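Local coordinates for protein phosphate transporter (PDB 6L85) that probably imports inorganic phosphate across the cell membrane in a sodium-dependent manner, as a bacterial relative of the human SLC20 carriers, at residues L43-L48 with L298-L303; F47-G52 with Y249-H254; T63-I68 with K280-P285; V152-I157 with N320-T325. All blocks are in the same frame, centred on the assembly; numbering follows the deposited sequence.

Contact 1 (L43-L48 with L298-L303); sequences LIAMFL and LGVFFL
Met46 reaches across from helix 38-56 and lays its thioether against the base of the Phe301 side chain, Met46 SD coming to 3.6 Å from Phe301 CB. The sulfur stands 4.8 Å from the centroid of the Phe301 ring and 52° off the ring normal, an oblique Met-aromatic contact. A bend at chi3 (92°) turns the methyl aside, so that Met46 CE also approaches Leu298 CD2, at 4.4 Å. Leu43 lies alongside Phe301, pointing the same way, with its CD2 branch 4.0 Å from Phe301 CE1. Next to Met46 in the chain, Ala45 CB meets Val300 CG1 at 3.9 Å. The Ser297 hydroxyl, just before the second segment, is hydrogen-bonded to the carbonyl oxygen of Met46. Phe215 of the second subunit meets the Phe301 ring edge-to-face. The local axes of 43-48 and 298-302 run nearly antiparallel (174°), 8.7 Å apart: an apolar antiparallel helix pair beside the subunit interface of this helical membrane transporter.

Contact 2 (F47-G52 with Y249-H254); sequences FLEFLG and YVSFSH
Glu49 and His254 cross obliquely between two helices whose segments 47-52 and 249-254 pack at -41° with local axes 6.7 Å apart, a close crossing at Gly52, where a CB would run into Phe252 O. The carboxylate and imidazole planes are 68° apart, yet the bond is nearly straight: His254 ND1 donates to Glu49 OE1 over 2.5 Å at 171°, with OE1 in the ring plane and met on its syn side. A bend at chi2 swings the carboxylate toward the histidine. Through its other nitrogen, NE2, His254 bonds to the sodium ligand Asp22; Glu49 thus braces a histidine that itself stands behind a metal ligand. A bound phosphate ion, possibly from the crystallisation liquor, lies about 4 Å from the His254 side chain. With an alanine in place of the glutamate, ND1 is likely to lose its carboxylate acceptor, leaving the imidazole held mainly through NE2. Leu48 CB packs on Ser251 CB at 3.5 Å, while the Ser251 hydroxyl is bonded to Ser26. Phe252 lays one ring face on Gly52 CA, 3.8 Å from the ring centroid, a CH-pi contact. CA-H...O contacts join the backbones, Phe252 CA to Leu48 O at 3.4 Å and Gly52 CA to Phe252 O at 3.3 Å.

Contact 3 (T63-I68 with K280-P285); sequences TIVKGI and KTVEIP
This is a surface contact between the C-terminal part of a short helix and an extended loop: Val65 and Lys66, on helix 58-66, meet Lys280, Val282 and Ile284 of the connection that leads from helix 260-275 into helix 286-302. It joins a helix to an interhelical loop in a largely helical transporter, and combines a thin apolar layer with one charged tether. In the apolar layer the two branches of Val65 divide the work. Val65 CG2 lies 4.0 Å from Ile284 CD1, the two side chains sliding past each other in opposite directions, and Val65 CG1 lies 4.2 Å from Val282 CG1. Ile271, on helix 260-275, packs against Val282, and Ser61 and Gln62 touch Ile284, so the loop is laid down on both neighbouring helices. The tether is Lys66. Its CG sits between the backbone N and the carbonyl carbon (chi1 58°), and a bend at chi3 (37°) carries the chain over Val282, where Lys66 CE comes to 3.5 Å from Val282 CG2. At its end the ammonium group is held by two successive backbone carbonyls, those of Pro279 and Lys280. A leucine in its place would probably leave both carbonyls without this donor and the loop less firmly tied to the helix. Lys66 NZ donates to Lys280 O over 3.2 Å, approaching from above the carbonyl plane, 38° out of it.

Contact 4 (V152-I157 with N320-T325); sequences VMFKLI and NSRGFT
Phe154 and Arg322 lead the contact. The rim of the Phe154 ring lies over one face of the guanidinium, with Phe154 CZ 3.3 Å from Arg322 CZ, but the two planes are inclined by 41°, so this is no parallel stack. The aliphatic part of the arginine takes part too, Arg322 CG reaching Phe154 CE1 at 3.4 Å. Elsewhere the guanidinium is held by polar bonds, Arg322 NE to the carbonyl of Val357 and NH1 to the Thr319 hydroxyl. Two hydroxyls border the ring edge in its plane: Ser321 OG, which bonds to Glu236, lies 3.7 Å from Phe154 CE1, and Thr325 OG1 lies 3.8 Å from Phe154 CD1. The threonine hydroxyl is taken up within its own helix, Thr325 OG1 donating to Ser321 O over 3.0 Å; the backbone N of Thr325 reaches the same oxygen from the opposite face of its plane. The apolar contacts run through Met153. Extended beyond CG, it crosses Phe324 at about a right angle and sets Met153 CE 3.6 Å from Phe324 CE2, while Met153 CG packs on Thr325 CG2 at 3.8 Å. Phe178 of helix 167-194 touches Met153, Ile157 and Phe324. The local axes of 152-157 and 320-325 cross at 136°. With both hydroxyls and Arg322 NE and NH1 taken up by other partners, the helices meet mainly by van der Waals contact, including guanidinium face against ring rim.

In the fold
Helix 38-56 joins contacts 1 and 2: they share Phe47 and Leu48, their centres lie 10 Å apart, and they touch where Ala45 CB comes to 3.7 Å from Ser251 OG. Both also reach the second subunit, whereas contacts 3 and 4 do not. Contact 2 is nearest the chain's centre, about 8 Å from it, and its His254 side chain is about 4 Å from a bound phosphate ion, which may come from the crystallisation liquor but may mark a pocket. In contact 4 the Phe324 side chain is about 7 Å from a sodium. Contacts 3 and 4 lie on opposite sides of the chain's centre, their own centres 37 Å apart. In contact 3 the Val65 side chain is about 14 Å from sodium.

Contact 1 (L43-L48 with L298-L303)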
loop_
_atom_site.group_PDB
_atom_site.type_symbol
_atom_site.label_atom_id
_atom_site.label_comp_id
_atom_site.label_asym_id
_atom_site.label_seq_id
_atom_site.Cartn_x
_atom_site.Cartn_y
_atom_site.Cartn_z
ATOM N N LEU B 43 1.736 4.150 -16.082
ATOM C CA LEU B 43 2.629 3.929 -14.933
ATOM C C LEU B 43 1.842 3.641 -13.650
ATOM O O LEU B 43 2.178 2.714 -12.867
ATOM C CB LEU B 43 3.548 5.141 -14.749
ATOM C CG LEU B 43 4.518 5.383 -15.909
ATOM C CD1 LEU B 43 5.224 6.770 -15.826
ATOM C CD2 LEU B 43 5.530 4.255 -16.021
ATOM N N ILE B 44 0.782 4.423 -13.425
ATOM C CA ILE B 44 -0.083 4.180 -12.276
ATOM C C ILE B 44 -0.650 2.767 -12.331
ATOM O O ILE B 44 -0.596 2.016 -11.341
ATOM C CB ILE B 44 -1.213 5.224 -12.209
ATOM C CG1 ILE B 44 -0.657 6.642 -12.198
ATOM C CG2 ILE B 44 -2.077 4.988 -10.979
ATOM C CD1 ILE B 44 -1.729 7.704 -12.196
ATOM N N ALA B 45 -1.207 2.384 -13.491
ATOM C CA ALA B 45 -1.825 1.063 -13.611
ATOM C C ALA B 45 -0.803 -0.027 -13.376
ATOM O O ALA B 45 -1.120 -1.054 -12.783
ATOM C CB ALA B 45 -2.471 0.887 -14.984
ATOM N N MET B 46 0.434 0.181 -13.840
ATOM C CA MET B 46 1.491 -0.797 -13.616
ATOM C C MET B 46 1.614 -1.127 -12.143
ATOM O O MET B 46 1.725 -2.299 -11.761
ATOM C CB MET B 46 2.823 -0.265 -14.132
ATOM C CG MET B 46 3.002 -0.439 -15.614
ATOM S SD MET B 46 4.660 0.068 -16.081
ATOM C CE MET B 46 5.537 -1.487 -15.953
ATOM N N PHE B 47 1.606 -0.097 -11.299
ATOM C CA PHE B 47 1.742 -0.391 -9.873
ATOM C C PHE B 47 0.463 -1.006 -9.290
ATOM O O PHE B 47 0.528 -1.972 -8.518
ATOM C CB PHE B 47 2.155 0.861 -9.097
ATOM C CG PHE B 47 3.007 0.549 -7.912
ATOM C CD1 PHE B 47 2.431 0.149 -6.709
ATOM C CD2 PHE B 47 4.393 0.591 -8.010
ATOM C CE1 PHE B 47 3.225 -0.173 -5.611
ATOM C CE2 PHE B 47 5.187 0.276 -6.927
ATOM C CZ PHE B 47 4.602 -0.112 -5.720
ATOM N N LEU B 48 -0.709 -0.483 -9.678
ATOM C CA LEU B 48 -1.957 -0.893 -9.033
ATOM C C LEU B 48 -2.416 -2.290 -9.474
ATOM O O LEU B 48 -2.946 -3.053 -8.653
ATOM C CB LEU B 48 -3.048 0.149 -9.293
ATOM C CG LEU B 48 -3.223 1.284 -8.271
ATOM C CD1 LEU B 48 -3.491 0.768 -6.853
ATOM C CD2 LEU B 48 -2.016 2.195 -8.279
ATOM N N LEU B 298 3.714 -5.132 -17.516
ATOM C CA LEU B 298 4.490 -4.903 -18.724
ATOM C C LEU B 298 3.581 -4.793 -19.949
ATOM O O LEU B 298 3.826 -3.970 -20.837
ATOM C CB LEU B 298 5.545 -6.009 -18.863
ATOM C CG LEU B 298 6.767 -5.875 -17.927
ATOM C CD1 LEU B 298 7.697 -7.079 -17.997
ATOM C CD2 LEU B 298 7.591 -4.606 -18.208
ATOM N N GLY B 299 2.496 -5.577 -20.002
ATOM C CA GLY B 299 1.551 -5.430 -21.096
ATOM C C GLY B 299 0.849 -4.085 -21.068
ATOM O O GLY B 299 0.584 -3.487 -22.113
ATOM N N VAL B 300 0.527 -3.594 -19.869
ATOM C CA VAL B 300 -0.065 -2.268 -19.755
ATOM C C VAL B 300 0.873 -1.234 -20.350
ATOM O O VAL B 300 0.453 -0.356 -21.112
ATOM C CB VAL B 300 -0.377 -1.930 -18.286
ATOM C CG1 VAL B 300 -0.490 -0.377 -18.111
ATOM C CG2 VAL B 300 -1.625 -2.635 -17.811
ATOM N N PHE B 301 2.166 -1.337 -20.023
ATOM C CA PHE B 301 3.101 -0.306 -20.462
ATOM C C PHE B 301 3.442 -0.407 -21.947
ATOM O O PHE B 301 3.513 0.615 -22.629
ATOM C CB PHE B 301 4.392 -0.357 -19.647
ATOM C CG PHE B 301 5.338 0.764 -19.969
ATOM C CD1 PHE B 301 5.105 2.049 -19.492
ATOM C CD2 PHE B 301 6.437 0.545 -20.779
ATOM C CE1 PHE B 301 5.987 3.106 -19.796
ATOM C CE2 PHE B 301 7.331 1.590 -21.090
ATOM C CZ PHE B 301 7.106 2.872 -20.595
ATOM N N PHE B 302 3.709 -1.602 -22.457
ATOM C CA PHE B 302 4.213 -1.713 -23.817
ATOM C C PHE B 302 3.134 -1.839 -24.876
ATOM O O PHE B 302 3.421 -1.601 -26.058
ATOM C CB PHE B 302 5.150 -2.908 -23.954
ATOM C CG PHE B 302 6.510 -2.675 -23.359
ATOM C CD1 PHE B 302 7.391 -1.763 -23.935
ATOM C CD2 PHE B 302 6.908 -3.366 -22.225
ATOM C CE1 PHE B 302 8.649 -1.545 -23.384
ATOM C CE2 PHE B 302 8.158 -3.163 -21.669
ATOM C CZ PHE B 302 9.035 -2.247 -22.247
ATOM N N LEU B 303 1.921 -2.239 -24.518
ATOM C CA LEU B 303 0.954 -2.432 -25.588
ATOM C C LEU B 303 -0.396 -1.791 -25.286
ATOM O O LEU B 303 -1.102 -1.373 -26.208
ATOM C CB LEU B 303 0.818 -3.931 -25.888
ATOM C CG LEU B 303 -0.088 -4.318 -27.059
ATOM C CD1 LEU B 303 0.246 -3.486 -28.309
ATOM C CD2 LEU B 303 0.012 -5.821 -27.346
#

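Contact 2 (F47-G52 with Y249-H254)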
loop_
_atom_site.group_PDB
_atom_site.type_symbol
_atom_site.label_atom_id
_atom_site.label_comp_id
_atom_site.label_asym_id
_atom_site.label_seq_id
_atom_site.Cartn_x
_atom_site.Cartn_y
_atom_site.Cartn_z
ATOM N N PHE B 47 1.606 -0.097 -11.299
ATOM C CA PHE B 47 1.742 -0.391 -9.873
ATOM C C PHE B 47 0.463 -1.006 -9.290
ATOM O O PHE B 47 0.528 -1.972 -8.518
ATOM C CB PHE B 47 2.155 0.861 -9.097
ATOM C CG PHE B 47 3.007 0.549 -7.912
ATOM C CD1 PHE B 47 2.431 0.149 -6.709
ATOM C CD2 PHE B 47 4.393 0.591 -8.010
ATOM C CE1 PHE B 47 3.225 -0.173 -5.611
ATOM C CE2 PHE B 47 5.187 0.276 -6.927
ATOM C CZ PHE B 47 4.602 -0.112 -5.720
ATOM N N LEU B 48 -0.709 -0.483 -9.678
ATOM C CA LEU B 48 -1.957 -0.893 -9.033
ATOM C C LEU B 48 -2.416 -2.290 -9.474
ATOM O O LEU B 48 -2.946 -3.053 -8.653
ATOM C CB LEU B 48 -3.048 0.149 -9.293
ATOM C CG LEU B 48 -3.223 1.284 -8.271
ATOM C CD1 LEU B 48 -3.491 0.768 -6.853
ATOM C CD2 LEU B 48 -2.016 2.195 -8.279
ATOM N N GLU B 49 -2.229 -2.641 -10.757
ATOM C CA GLU B 49 -2.539 -3.987 -11.237
ATOM C C GLU B 49 -1.701 -5.020 -10.487
ATOM O O GLU B 49 -2.212 -6.060 -10.039
ATOM C CB GLU B 49 -2.254 -4.102 -12.743
ATOM C CG GLU B 49 -3.075 -3.228 -13.676
ATOM C CD GLU B 49 -4.433 -3.846 -13.942
ATOM O OE1 GLU B 49 -4.553 -5.072 -13.741
ATOM O OE2 GLU B 49 -5.371 -3.118 -14.321
ATOM N N PHE B 50 -0.396 -4.748 -10.358
ATOM C CA PHE B 50 0.489 -5.687 -9.674
ATOM C C PHE B 50 0.089 -5.811 -8.212
ATOM O O PHE B 50 0.060 -6.913 -7.661
ATOM C CB PHE B 50 1.953 -5.244 -9.832
ATOM C CG PHE B 50 2.926 -6.002 -8.961
ATOM C CD1 PHE B 50 3.430 -7.235 -9.360
ATOM C CD2 PHE B 50 3.333 -5.481 -7.734
ATOM C CE1 PHE B 50 4.325 -7.936 -8.544
ATOM C CE2 PHE B 50 4.248 -6.178 -6.915
ATOM C CZ PHE B 50 4.741 -7.389 -7.316
ATOM N N LEU B 51 -0.296 -4.692 -7.590
ATOM C CA LEU B 51 -0.682 -4.728 -6.180
ATOM C C LEU B 51 -1.951 -5.550 -5.956
ATOM O O LEU B 51 -2.038 -6.319 -4.990
ATOM C CB LEU B 51 -0.872 -3.300 -5.676
ATOM C CG LEU B 51 -0.878 -3.086 -4.168
ATOM C CD1 LEU B 51 0.510 -3.397 -3.619
ATOM C CD2 LEU B 51 -1.282 -1.656 -3.864
ATOM N N GLY B 52 -2.963 -5.373 -6.817
ATOM C CA GLY B 52 -4.171 -6.182 -6.704
ATOM C C GLY B 52 -3.915 -7.652 -6.963
ATOM O O GLY B 52 -4.423 -8.513 -6.248
ATOM N N TYR B 249 -8.508 2.382 -8.068
ATOM C CA TYR B 249 -9.369 1.375 -7.462
ATOM C C TYR B 249 -9.761 0.311 -8.497
ATOM O O TYR B 249 -9.667 -0.904 -8.233
ATOM C CB TYR B 249 -10.586 2.088 -6.862
ATOM C CG TYR B 249 -11.573 1.251 -6.070
ATOM C CD1 TYR B 249 -11.187 0.098 -5.395
ATOM C CD2 TYR B 249 -12.908 1.637 -5.993
ATOM C CE1 TYR B 249 -12.108 -0.642 -4.666
ATOM C CE2 TYR B 249 -13.838 0.900 -5.282
ATOM C CZ TYR B 249 -13.430 -0.241 -4.611
ATOM O OH TYR B 249 -14.363 -0.971 -3.897
ATOM N N VAL B 250 -10.111 0.749 -9.716
ATOM C CA VAL B 250 -10.449 -0.244 -10.740
ATOM C C VAL B 250 -9.230 -1.087 -11.106
ATOM O O VAL B 250 -9.341 -2.306 -11.254
ATOM C CB VAL B 250 -11.078 0.397 -11.997
ATOM C CG1 VAL B 250 -11.489 -0.695 -12.988
ATOM C CG2 VAL B 250 -12.290 1.206 -11.642
ATOM N N SER B 251 -8.066 -0.454 -11.274
ATOM C CA SER B 251 -6.827 -1.162 -11.616
ATOM C C SER B 251 -6.498 -2.268 -10.619
ATOM O O SER B 251 -6.101 -3.379 -10.997
ATOM C CB SER B 251 -5.665 -0.175 -11.645
ATOM O OG SER B 251 -5.450 0.304 -12.944
ATOM N N PHE B 252 -6.578 -1.931 -9.332
ATOM C CA PHE B 252 -6.357 -2.888 -8.260
ATOM C C PHE B 252 -7.316 -4.064 -8.385
ATOM O O PHE B 252 -6.903 -5.235 -8.324
ATOM C CB PHE B 252 -6.546 -2.169 -6.917
ATOM C CG PHE B 252 -6.349 -3.045 -5.704
ATOM C CD1 PHE B 252 -7.388 -3.827 -5.212
ATOM C CD2 PHE B 252 -5.130 -3.065 -5.038
ATOM C CE1 PHE B 252 -7.216 -4.631 -4.086
ATOM C CE2 PHE B 252 -4.947 -3.867 -3.899
ATOM C CZ PHE B 252 -5.991 -4.645 -3.430
ATOM N N SER B 253 -8.612 -3.765 -8.541
ATOM C CA SER B 253 -9.600 -4.837 -8.584
ATOM C C SER B 253 -9.438 -5.671 -9.850
ATOM O O SER B 253 -9.682 -6.879 -9.844
ATOM C CB SER B 253 -11.002 -4.243 -8.473
ATOM O OG SER B 253 -11.370 -3.695 -9.712
ATOM N N HIS B 254 -8.930 -5.055 -10.911
ATOM C CA HIS B 254 -8.669 -5.791 -12.137
ATOM C C HIS B 254 -7.529 -6.787 -11.947
ATOM O O HIS B 254 -7.634 -7.948 -12.369
ATOM C CB HIS B 254 -8.350 -4.834 -13.284
ATOM C CG HIS B 254 -7.985 -5.556 -14.529
ATOM N ND1 HIS B 254 -6.683 -5.852 -14.856
ATOM C CD2 HIS B 254 -8.755 -6.127 -15.485
ATOM C CE1 HIS B 254 -6.660 -6.560 -15.972
ATOM N NE2 HIS B 254 -7.909 -6.755 -16.365
#

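Contact 3 (T63-I68 with K280-P285)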
loop_
_atom_site.group_PDB
_atom_site.type_symbol
_atom_site.label_atom_id
_atom_site.label_comp_id
_atom_site.label_asym_id
_atom_site.label_seq_id
_atom_site.Cartn_x
_atom_site.Cartn_y
_atom_site.Cartn_z
ATOM N N THR B 63 -10.144 -20.934 -8.509
ATOM C CA THR B 63 -11.285 -21.343 -9.326
ATOM C C THR B 63 -10.844 -21.713 -10.732
ATOM O O THR B 63 -11.307 -22.705 -11.298
ATOM C CB THR B 63 -12.327 -20.236 -9.366
ATOM O OG1 THR B 63 -12.690 -19.900 -8.024
ATOM C CG2 THR B 63 -13.580 -20.696 -10.143
ATOM N N ILE B 64 -9.940 -20.931 -11.315
ATOM C CA ILE B 64 -9.416 -21.310 -12.625
ATOM C C ILE B 64 -8.745 -22.683 -12.553
ATOM O O ILE B 64 -8.838 -23.485 -13.492
ATOM C CB ILE B 64 -8.457 -20.230 -13.168
ATOM C CG1 ILE B 64 -9.216 -18.918 -13.388
ATOM C CG2 ILE B 64 -7.773 -20.688 -14.464
ATOM C CD1 ILE B 64 -10.385 -19.007 -14.352
ATOM N N VAL B 65 -8.070 -22.987 -11.437
ATOM C CA VAL B 65 -7.361 -24.263 -11.377
ATOM C C VAL B 65 -8.346 -25.442 -11.303
ATOM O O VAL B 65 -8.165 -26.451 -11.997
ATOM C CB VAL B 65 -6.344 -24.275 -10.219
ATOM C CG1 VAL B 65 -5.867 -25.695 -9.940
ATOM C CG2 VAL B 65 -5.129 -23.394 -10.571
ATOM N N LYS B 66 -9.416 -25.345 -10.502
ATOM C CA LYS B 66 -10.287 -26.521 -10.429
ATOM C C LYS B 66 -11.782 -26.247 -10.606
ATOM O O LYS B 66 -12.600 -27.085 -10.211
ATOM C CB LYS B 66 -10.059 -27.271 -9.114
ATOM C CG LYS B 66 -10.286 -26.456 -7.864
ATOM C CD LYS B 66 -10.151 -27.354 -6.635
ATOM C CE LYS B 66 -9.047 -28.394 -6.828
ATOM N NZ LYS B 66 -9.199 -29.564 -5.914
ATOM N N GLY B 67 -12.175 -25.151 -11.246
ATOM C CA GLY B 67 -13.597 -24.855 -11.368
ATOM C C GLY B 67 -14.155 -25.028 -12.767
ATOM O O GLY B 67 -15.373 -24.962 -12.969
ATOM N N ILE B 68 -13.277 -25.263 -13.743
ATOM C CA ILE B 68 -13.673 -25.435 -15.142
ATOM C C ILE B 68 -13.469 -26.872 -15.598
ATOM O O ILE B 68 -14.401 -27.518 -16.079
ATOM C CB ILE B 68 -12.914 -24.453 -16.063
ATOM C CG1 ILE B 68 -12.798 -23.083 -15.407
ATOM C CG2 ILE B 68 -13.592 -24.372 -17.442
ATOM C CD1 ILE B 68 -11.826 -22.181 -16.129
ATOM N N LYS B 280 -6.520 -31.698 -2.467
ATOM C CA LYS B 280 -7.870 -31.321 -2.067
ATOM C C LYS B 280 -8.005 -29.805 -2.053
ATOM O O LYS B 280 -8.820 -29.217 -2.776
ATOM C CB LYS B 280 -8.179 -31.905 -0.687
ATOM C CG LYS B 280 -7.649 -33.331 -0.461
ATOM C CD LYS B 280 -7.860 -33.821 0.992
ATOM C CE LYS B 280 -6.595 -34.464 1.582
ATOM N NZ LYS B 280 -6.329 -34.006 2.987
ATOM N N THR B 281 -7.188 -29.159 -1.236
ATOM C CA THR B 281 -7.153 -27.711 -1.143
ATOM C C THR B 281 -5.919 -27.204 -1.893
ATOM O O THR B 281 -4.784 -27.591 -1.574
ATOM C CB THR B 281 -7.143 -27.287 0.328
ATOM O OG1 THR B 281 -5.826 -27.438 0.868
ATOM C CG2 THR B 281 -8.089 -28.180 1.132
ATOM N N VAL B 282 -6.144 -26.338 -2.879
ATOM C CA VAL B 282 -5.083 -25.821 -3.738
ATOM C C VAL B 282 -4.456 -24.585 -3.104
ATOM O O VAL B 282 -5.162 -23.664 -2.679
ATOM C CB VAL B 282 -5.635 -25.492 -5.137
ATOM C CG1 VAL B 282 -4.580 -24.789 -5.996
ATOM C CG2 VAL B 282 -6.131 -26.749 -5.820
ATOM N N GLU B 283 -3.130 -24.555 -3.040
ATOM C CA GLU B 283 -2.396 -23.357 -2.647
ATOM C C GLU B 283 -1.709 -22.797 -3.888
ATOM O O GLU B 283 -0.903 -23.493 -4.522
ATOM C CB GLU B 283 -1.380 -23.667 -1.549
ATOM C CG GLU B 283 -1.853 -24.712 -0.551
ATOM C CD GLU B 283 -0.703 -25.519 0.046
ATOM O OE1 GLU B 283 0.252 -25.856 -0.700
ATOM O OE2 GLU B 283 -0.759 -25.819 1.262
ATOM N N ILE B 284 -2.051 -21.565 -4.253
ATOM C CA ILE B 284 -1.469 -20.946 -5.444
ATOM C C ILE B 284 -0.042 -20.497 -5.142
ATOM O O ILE B 284 0.162 -19.646 -4.262
ATOM C CB ILE B 284 -2.317 -19.764 -5.942
ATOM C CG1 ILE B 284 -3.741 -20.232 -6.270
ATOM C CG2 ILE B 284 -1.659 -19.131 -7.179
ATOM C CD1 ILE B 284 -3.806 -21.097 -7.523
ATOM N N PRO B 285 0.962 -21.032 -5.839
ATOM C CA PRO B 285 2.352 -20.608 -5.590
ATOM C C PRO B 285 2.539 -19.134 -5.919
ATOM O O PRO B 285 2.163 -18.661 -7.002
ATOM C CB PRO B 285 3.177 -21.507 -6.526
ATOM C CG PRO B 285 2.252 -22.647 -6.914
ATOM C CD PRO B 285 0.868 -22.043 -6.908
#

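Contact 4 (V152-I157 with N320-T325)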
loop_
_atom_site.group_PDB
_atom_site.type_symbol
_atom_site.label_atom_id
_atom_site.label_comp_id
_atom_site.label_asym_id
_atom_site.label_seq_id
_atom_site.Cartn_x
_atom_site.Cartn_y
_atom_site.Cartn_z
ATOM N N VAL B 152 -27.689 3.596 -9.029
ATOM C CA VAL B 152 -28.004 4.002 -7.662
ATOM C C VAL B 152 -26.985 5.010 -7.155
ATOM O O VAL B 152 -27.337 5.989 -6.487
ATOM C CB VAL B 152 -28.091 2.765 -6.750
ATOM C CG1 VAL B 152 -28.364 3.175 -5.303
ATOM C CG2 VAL B 152 -29.170 1.820 -7.266
ATOM N N MET B 153 -25.709 4.812 -7.492
ATOM C CA MET B 153 -24.677 5.697 -6.977
ATOM C C MET B 153 -24.768 7.080 -7.611
ATOM O O MET B 153 -24.568 8.092 -6.932
ATOM C CB MET B 153 -23.299 5.085 -7.210
ATOM C CG MET B 153 -22.172 6.023 -6.846
ATOM S SD MET B 153 -20.576 5.190 -6.824
ATOM C CE MET B 153 -19.526 6.610 -6.518
ATOM N N PHE B 154 -25.053 7.153 -8.914
ATOM C CA PHE B 154 -25.210 8.467 -9.524
ATOM C C PHE B 154 -26.398 9.208 -8.921
ATOM O O PHE B 154 -26.337 10.430 -8.706
ATOM C CB PHE B 154 -25.368 8.363 -11.032
ATOM C CG PHE B 154 -25.077 9.654 -11.723
ATOM C CD1 PHE B 154 -23.790 10.211 -11.660
ATOM C CD2 PHE B 154 -26.084 10.355 -12.383
ATOM C CE1 PHE B 154 -23.514 11.443 -12.271
ATOM C CE2 PHE B 154 -25.820 11.570 -13.001
ATOM C CZ PHE B 154 -24.532 12.119 -12.944
ATOM N N LYS B 155 -27.473 8.475 -8.603
ATOM C CA LYS B 155 -28.583 9.077 -7.857
ATOM C C LYS B 155 -28.148 9.581 -6.488
ATOM O O LYS B 155 -28.566 10.661 -6.055
ATOM C CB LYS B 155 -29.724 8.050 -7.715
ATOM C CG LYS B 155 -30.783 8.357 -6.646
ATOM C CD LYS B 155 -30.422 7.904 -5.217
ATOM C CE LYS B 155 -30.747 6.436 -5.045
ATOM N NZ LYS B 155 -30.522 5.958 -3.664
ATOM N N LEU B 156 -27.327 8.800 -5.783
ATOM C CA LEU B 156 -26.781 9.255 -4.502
ATOM C C LEU B 156 -25.986 10.542 -4.655
ATOM O O LEU B 156 -26.034 11.419 -3.784
ATOM C CB LEU B 156 -25.856 8.204 -3.898
ATOM C CG LEU B 156 -26.394 7.371 -2.741
ATOM C CD1 LEU B 156 -27.464 6.480 -3.302
ATOM C CD2 LEU B 156 -25.280 6.560 -2.036
ATOM N N ILE B 157 -25.178 10.628 -5.711
ATOM C CA ILE B 157 -24.366 11.823 -5.944
ATOM C C ILE B 157 -25.273 13.034 -6.152
ATOM O O ILE B 157 -25.082 14.094 -5.540
ATOM C CB ILE B 157 -23.433 11.612 -7.152
ATOM C CG1 ILE B 157 -22.514 10.391 -6.956
ATOM C CG2 ILE B 157 -22.667 12.889 -7.470
ATOM C CD1 ILE B 157 -21.444 10.579 -5.930
ATOM N N ASN B 320 -17.030 14.106 -15.278
ATOM C CA ASN B 320 -16.134 13.572 -14.259
ATOM C C ASN B 320 -16.899 12.892 -13.135
ATOM O O ASN B 320 -16.427 11.885 -12.585
ATOM C CB ASN B 320 -15.255 14.688 -13.732
ATOM C CG ASN B 320 -14.195 15.075 -14.731
ATOM O OD1 ASN B 320 -13.324 14.267 -15.058
ATOM N ND2 ASN B 320 -14.280 16.291 -15.257
ATOM N N SER B 321 -18.088 13.396 -12.792
ATOM C CA SER B 321 -18.868 12.716 -11.766
ATOM C C SER B 321 -19.363 11.362 -12.264
ATOM O O SER B 321 -19.444 10.398 -11.487
ATOM C CB SER B 321 -20.032 13.594 -11.316
ATOM O OG SER B 321 -20.799 13.992 -12.432
ATOM N N ARG B 322 -19.614 11.238 -13.568
ATOM C CA ARG B 322 -20.042 9.950 -14.093
ATOM C C ARG B 322 -18.875 8.973 -14.208
ATOM O O ARG B 322 -19.054 7.781 -13.955
ATOM C CB ARG B 322 -20.720 10.120 -15.447
ATOM C CG ARG B 322 -22.153 10.612 -15.328
ATOM C CD ARG B 322 -22.884 10.599 -16.669
ATOM N NE ARG B 322 -24.295 10.900 -16.472
ATOM C CZ ARG B 322 -24.775 12.124 -16.279
ATOM N NH1 ARG B 322 -23.954 13.170 -16.272
ATOM N NH2 ARG B 322 -26.075 12.300 -16.099
ATOM N N GLY B 323 -17.696 9.445 -14.637
ATOM C CA GLY B 323 -16.533 8.570 -14.688
ATOM C C GLY B 323 -16.137 8.069 -13.310
ATOM O O GLY B 323 -15.832 6.892 -13.132
ATOM N N PHE B 324 -16.143 8.969 -12.320
ATOM C CA PHE B 324 -15.999 8.600 -10.915
ATOM C C PHE B 324 -16.960 7.476 -10.528
ATOM O O PHE B 324 -16.550 6.471 -9.922
ATOM C CB PHE B 324 -16.249 9.846 -10.058
ATOM C CG PHE B 324 -16.079 9.634 -8.570
ATOM C CD1 PHE B 324 -14.839 9.821 -7.968
ATOM C CD2 PHE B 324 -17.170 9.299 -7.766
ATOM C CE1 PHE B 324 -14.676 9.656 -6.594
ATOM C CE2 PHE B 324 -17.017 9.140 -6.400
ATOM C CZ PHE B 324 -15.760 9.316 -5.811
ATOM N N THR B 325 -18.255 7.646 -10.855
ATOM C CA THR B 325 -19.278 6.656 -10.497
ATOM C C THR B 325 -19.066 5.322 -11.222
ATOM O O THR B 325 -19.221 4.250 -10.629
ATOM C CB THR B 325 -20.667 7.240 -10.803
ATOM O OG1 THR B 325 -20.906 8.355 -9.933
ATOM C CG2 THR B 325 -21.793 6.209 -10.594
#